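Side-chain contact in DnaJ homolog subfamily C member 3 (Mus musculus, PDB 3IEG), which acts as a co-chaperone of the endoplasmic reticulum in the unfolded protein response, binding misfolded proteins through its TPR domain and stimulating the ATPase of HSC70: residues Glu213-Asp218 with Arg223-Tyr228. Residues are numbered along the deposited sequence; the frame is centred on the assembly and turned at random.
Sequences ECLKLD and RCFAHY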
ATOM      1  N   GLU A 213       5.716   3.186 -11.821  1.00 46.42           N
ATOM      2  CA  GLU A 213       6.226   4.098 -10.810  1.00 47.29           C
ATOM      3  C   GLU A 213       7.683   3.783 -10.483  1.00 47.68           C
ATOM      4  O   GLU A 213       8.495   4.698 -10.354  1.00 48.10           O
ATOM      5  CB  GLU A 213       5.364   4.063  -9.545  1.00 47.47           C
ATOM      6  CG  GLU A 213       3.917   4.528  -9.735  1.00 48.71           C
ATOM      7  CD  GLU A 213       3.803   5.856 -10.464  1.00 50.09           C
ATOM      8  OE1 GLU A 213       4.634   6.761 -10.226  1.00 51.10           O
ATOM      9  OE2 GLU A 213       2.869   5.990 -11.280  1.00 51.04           O
ATOM     10  N   CYS A 214       8.011   2.495 -10.372  1.00 48.29           N
ATOM     11  CA  CYS A 214       9.387   2.077 -10.138  1.00 48.98           C
ATOM     12  C   CYS A 214      10.311   2.580 -11.255  1.00 49.80           C
ATOM     13  O   CYS A 214      11.314   3.248 -10.986  1.00 49.92           O
ATOM     14  CB  CYS A 214       9.494   0.554  -9.986  1.00 48.69           C
ATOM     15  SG  CYS A 214      11.214  -0.040  -9.917  1.00 49.08           S
ATOM     16  N   LEU A 215       9.952   2.281 -12.503  1.00 50.66           N
ATOM     17  CA  LEU A 215      10.778   2.649 -13.652  1.00 51.44           C
ATOM     18  C   LEU A 215      10.882   4.156 -13.860  1.00 52.27           C
ATOM     19  O   LEU A 215      11.855   4.644 -14.435  1.00 52.33           O
ATOM     20  CB  LEU A 215      10.260   1.971 -14.921  1.00 51.29           C
ATOM     21  CG  LEU A 215      10.447   0.455 -15.010  1.00 50.35           C
ATOM     22  CD1 LEU A 215       9.791  -0.077 -16.264  1.00 49.54           C
ATOM     23  CD2 LEU A 215      11.917   0.081 -14.978  1.00 49.24           C
ATOM     24  N   LYS A 216       9.878   4.883 -13.380  1.00 53.37           N
ATOM     25  CA  LYS A 216       9.869   6.341 -13.439  1.00 54.69           C
ATOM     26  C   LYS A 216      10.957   6.941 -12.527  1.00 55.33           C
ATOM     27  O   LYS A 216      11.518   8.000 -12.836  1.00 55.58           O
ATOM     28  CB  LYS A 216       8.479   6.874 -13.072  1.00 54.74           C
ATOM     29  CG  LYS A 216       8.252   8.336 -13.402  1.00 55.96           C
ATOM     30  CD  LYS A 216       6.766   8.675 -13.415  1.00 57.90           C
ATOM     31  CE  LYS A 216       6.535  10.150 -13.754  1.00 58.80           C
ATOM     32  NZ  LYS A 216       5.144  10.407 -14.236  1.00 58.98           N
ATOM     33  N   LEU A 217      11.252   6.258 -11.417  1.00 55.85           N
ATOM     34  CA  LEU A 217      12.285   6.701 -10.479  1.00 56.19           C
ATOM     35  C   LEU A 217      13.667   6.261 -10.934  1.00 56.42           C
ATOM     36  O   LEU A 217      14.649   6.980 -10.743  1.00 56.55           O
ATOM     37  CB  LEU A 217      12.010   6.192  -9.059  1.00 56.17           C
ATOM     38  CG  LEU A 217      10.846   6.799  -8.258  1.00 56.88           C
ATOM     39  CD1 LEU A 217      10.736   6.118  -6.897  1.00 56.93           C
ATOM     40  CD2 LEU A 217      10.959   8.323  -8.083  1.00 56.94           C
ATOM     41  N   ASP A 218      13.734   5.081 -11.536  1.00 56.56           N
ATOM     42  CA  ASP A 218      14.987   4.543 -12.029  1.00 57.00           C
ATOM     43  C   ASP A 218      14.686   3.668 -13.241  1.00 57.28           C
ATOM     44  O   ASP A 218      14.215   2.536 -13.099  1.00 57.28           O
ATOM     45  CB  ASP A 218      15.692   3.762 -10.911  1.00 57.04           C
ATOM     46  CG  ASP A 218      16.889   2.939 -11.402  1.00 57.70           C
ATOM     47  OD1 ASP A 218      17.349   3.117 -12.555  1.00 58.22           O
ATOM     48  OD2 ASP A 218      17.372   2.098 -10.613  1.00 57.80           O
ATOM     49  N   ARG A 223      15.549  -5.530 -12.185  1.00 53.34           N
ATOM     50  CA  ARG A 223      14.448  -6.385 -11.731  1.00 52.30           C
ATOM     51  C   ARG A 223      13.091  -5.786 -12.073  1.00 51.04           C
ATOM     52  O   ARG A 223      12.180  -6.496 -12.491  1.00 50.92           O
ATOM     53  CB  ARG A 223      14.536  -6.676 -10.228  1.00 52.76           C
ATOM     54  CG  ARG A 223      15.324  -7.947  -9.877  1.00 54.49           C
ATOM     55  CD  ARG A 223      14.744  -8.664  -8.644  1.00 56.94           C
ATOM     56  NE  ARG A 223      15.471  -8.391  -7.399  1.00 58.73           N
ATOM     57  CZ  ARG A 223      15.291  -7.326  -6.614  1.00 59.79           C
ATOM     58  NH1 ARG A 223      14.418  -6.382  -6.930  1.00 60.73           N
ATOM     59  NH2 ARG A 223      16.007  -7.194  -5.506  1.00 60.73           N
ATOM     60  N   CYS A 224      12.964  -4.477 -11.894  1.00 49.48           N
ATOM     61  CA  CYS A 224      11.727  -3.781 -12.220  1.00 48.20           C
ATOM     62  C   CYS A 224      11.430  -3.860 -13.705  1.00 47.39           C
ATOM     63  O   CYS A 224      10.263  -3.943 -14.100  1.00 46.98           O
ATOM     64  CB  CYS A 224      11.778  -2.319 -11.790  1.00 48.16           C
ATOM     65  SG  CYS A 224      11.116  -2.062 -10.161  1.00 47.47           S
ATOM     66  N   PHE A 225      12.489  -3.836 -14.517  1.00 46.03           N
ATOM     67  CA  PHE A 225      12.326  -3.881 -15.956  1.00 44.62           C
ATOM     68  C   PHE A 225      11.915  -5.274 -16.417  1.00 43.46           C
ATOM     69  O   PHE A 225      10.985  -5.397 -17.209  1.00 43.45           O
ATOM     70  CB  PHE A 225      13.580  -3.391 -16.685  1.00 44.88           C
ATOM     71  CG  PHE A 225      13.362  -3.139 -18.153  1.00 44.77           C
ATOM     72  CD1 PHE A 225      12.656  -2.007 -18.585  1.00 45.19           C
ATOM     73  CD2 PHE A 225      13.854  -4.031 -19.105  1.00 44.84           C
ATOM     74  CE1 PHE A 225      12.439  -1.772 -19.949  1.00 45.15           C
ATOM     75  CE2 PHE A 225      13.648  -3.806 -20.473  1.00 45.58           C
ATOM     76  CZ  PHE A 225      12.944  -2.673 -20.896  1.00 45.10           C
ATOM     77  N   ALA A 226      12.582  -6.307 -15.903  1.00 41.92           N
ATOM     78  CA  ALA A 226      12.288  -7.694 -16.282  1.00 40.94           C
ATOM     79  C   ALA A 226      10.844  -8.066 -15.964  1.00 40.22           C
ATOM     80  O   ALA A 226      10.212  -8.821 -16.709  1.00 40.39           O
ATOM     81  CB  ALA A 226      13.247  -8.672 -15.593  1.00 40.70           C
ATOM     82  N   HIS A 227      10.344  -7.535 -14.849  1.00 38.83           N
ATOM     83  CA  HIS A 227       8.989  -7.784 -14.412  1.00 37.24           C
ATOM     84  C   HIS A 227       7.992  -6.973 -15.246  1.00 36.99           C
ATOM     85  O   HIS A 227       6.920  -7.465 -15.558  1.00 37.24           O
ATOM     86  CB  HIS A 227       8.836  -7.519 -12.911  1.00 36.28           C
ATOM     87  CG  HIS A 227       7.424  -7.601 -12.437  1.00 34.57           C
ATOM     88  ND1 HIS A 227       6.675  -8.754 -12.533  1.00 33.71           N
ATOM     89  CD2 HIS A 227       6.603  -6.663 -11.908  1.00 32.61           C
ATOM     90  CE1 HIS A 227       5.459  -8.525 -12.070  1.00 31.55           C
ATOM     91  NE2 HIS A 227       5.391  -7.265 -11.682  1.00 30.58           N
ATOM     92  N   TYR A 228       8.353  -5.743 -15.602  1.00 36.74           N
ATOM     93  CA  TYR A 228       7.573  -4.889 -16.522  1.00 36.53           C
ATOM     94  C   TYR A 228       7.238  -5.622 -17.815  1.00 36.98           C
ATOM     95  O   TYR A 228       6.087  -5.627 -18.259  1.00 37.19           O
ATOM     96  CB  TYR A 228       8.356  -3.606 -16.847  1.00 35.98           C
ATOM     97  CG  TYR A 228       7.756  -2.689 -17.900  1.00 35.03           C
ATOM     98  CD1 TYR A 228       6.525  -2.079 -17.700  1.00 34.87           C
ATOM     99  CD2 TYR A 228       8.448  -2.395 -19.076  1.00 34.16           C
ATOM    100  CE1 TYR A 228       5.982  -1.224 -18.650  1.00 34.66           C
ATOM    101  CE2 TYR A 228       7.917  -1.534 -20.031  1.00 32.70           C
ATOM    102  CZ  TYR A 228       6.684  -0.960 -19.811  1.00 34.08           C
ATOM    103  OH  TYR A 228       6.132  -0.119 -20.734  1.00 34.01           O
TER
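A disulfide closes the turn between the second helix of TPR 6, residues 204-217, and the long helix 222-246 that follows it: Cys-214 SG is joined to Cys-224 SG at 2.0 Å, with a torsion of 109° about the S-S bond. Both half-cystines are buried, and their CA atoms, 6.6 Å apart, are the closest pair between the two segments. The sulfur of Cys-214 reaches across because it stands anti to its own backbone N (chi1 172°). The next residue, Leu-215, fills the angle beside the bridge with its forked end. Leu-215 CD2 packs 4.0 Å from Cys-224 CB, against the root of the bridge, while Leu-215 CD1 lies over one face of the Tyr-228 ring, a CH-pi contact 4.0 Å from the centroid and displaced toward CG. Leu-215 CD1 also meets Phe-225 CD1 obliquely, at 4.2 Å. Shortening Leu-215 to an alanine is likely to leave this face of Tyr-228 without its methyl group and open a gap beside the disulfide. The Tyr-228 hydroxyl is hydrogen-bonded to Arg-212 and Lys-232. The two short helical segments run roughly antiparallel, at 139°, and helix 188-201 packs against the bridge, with Thr-188 touching Cys-214 and Tyr-192 touching Cys-224.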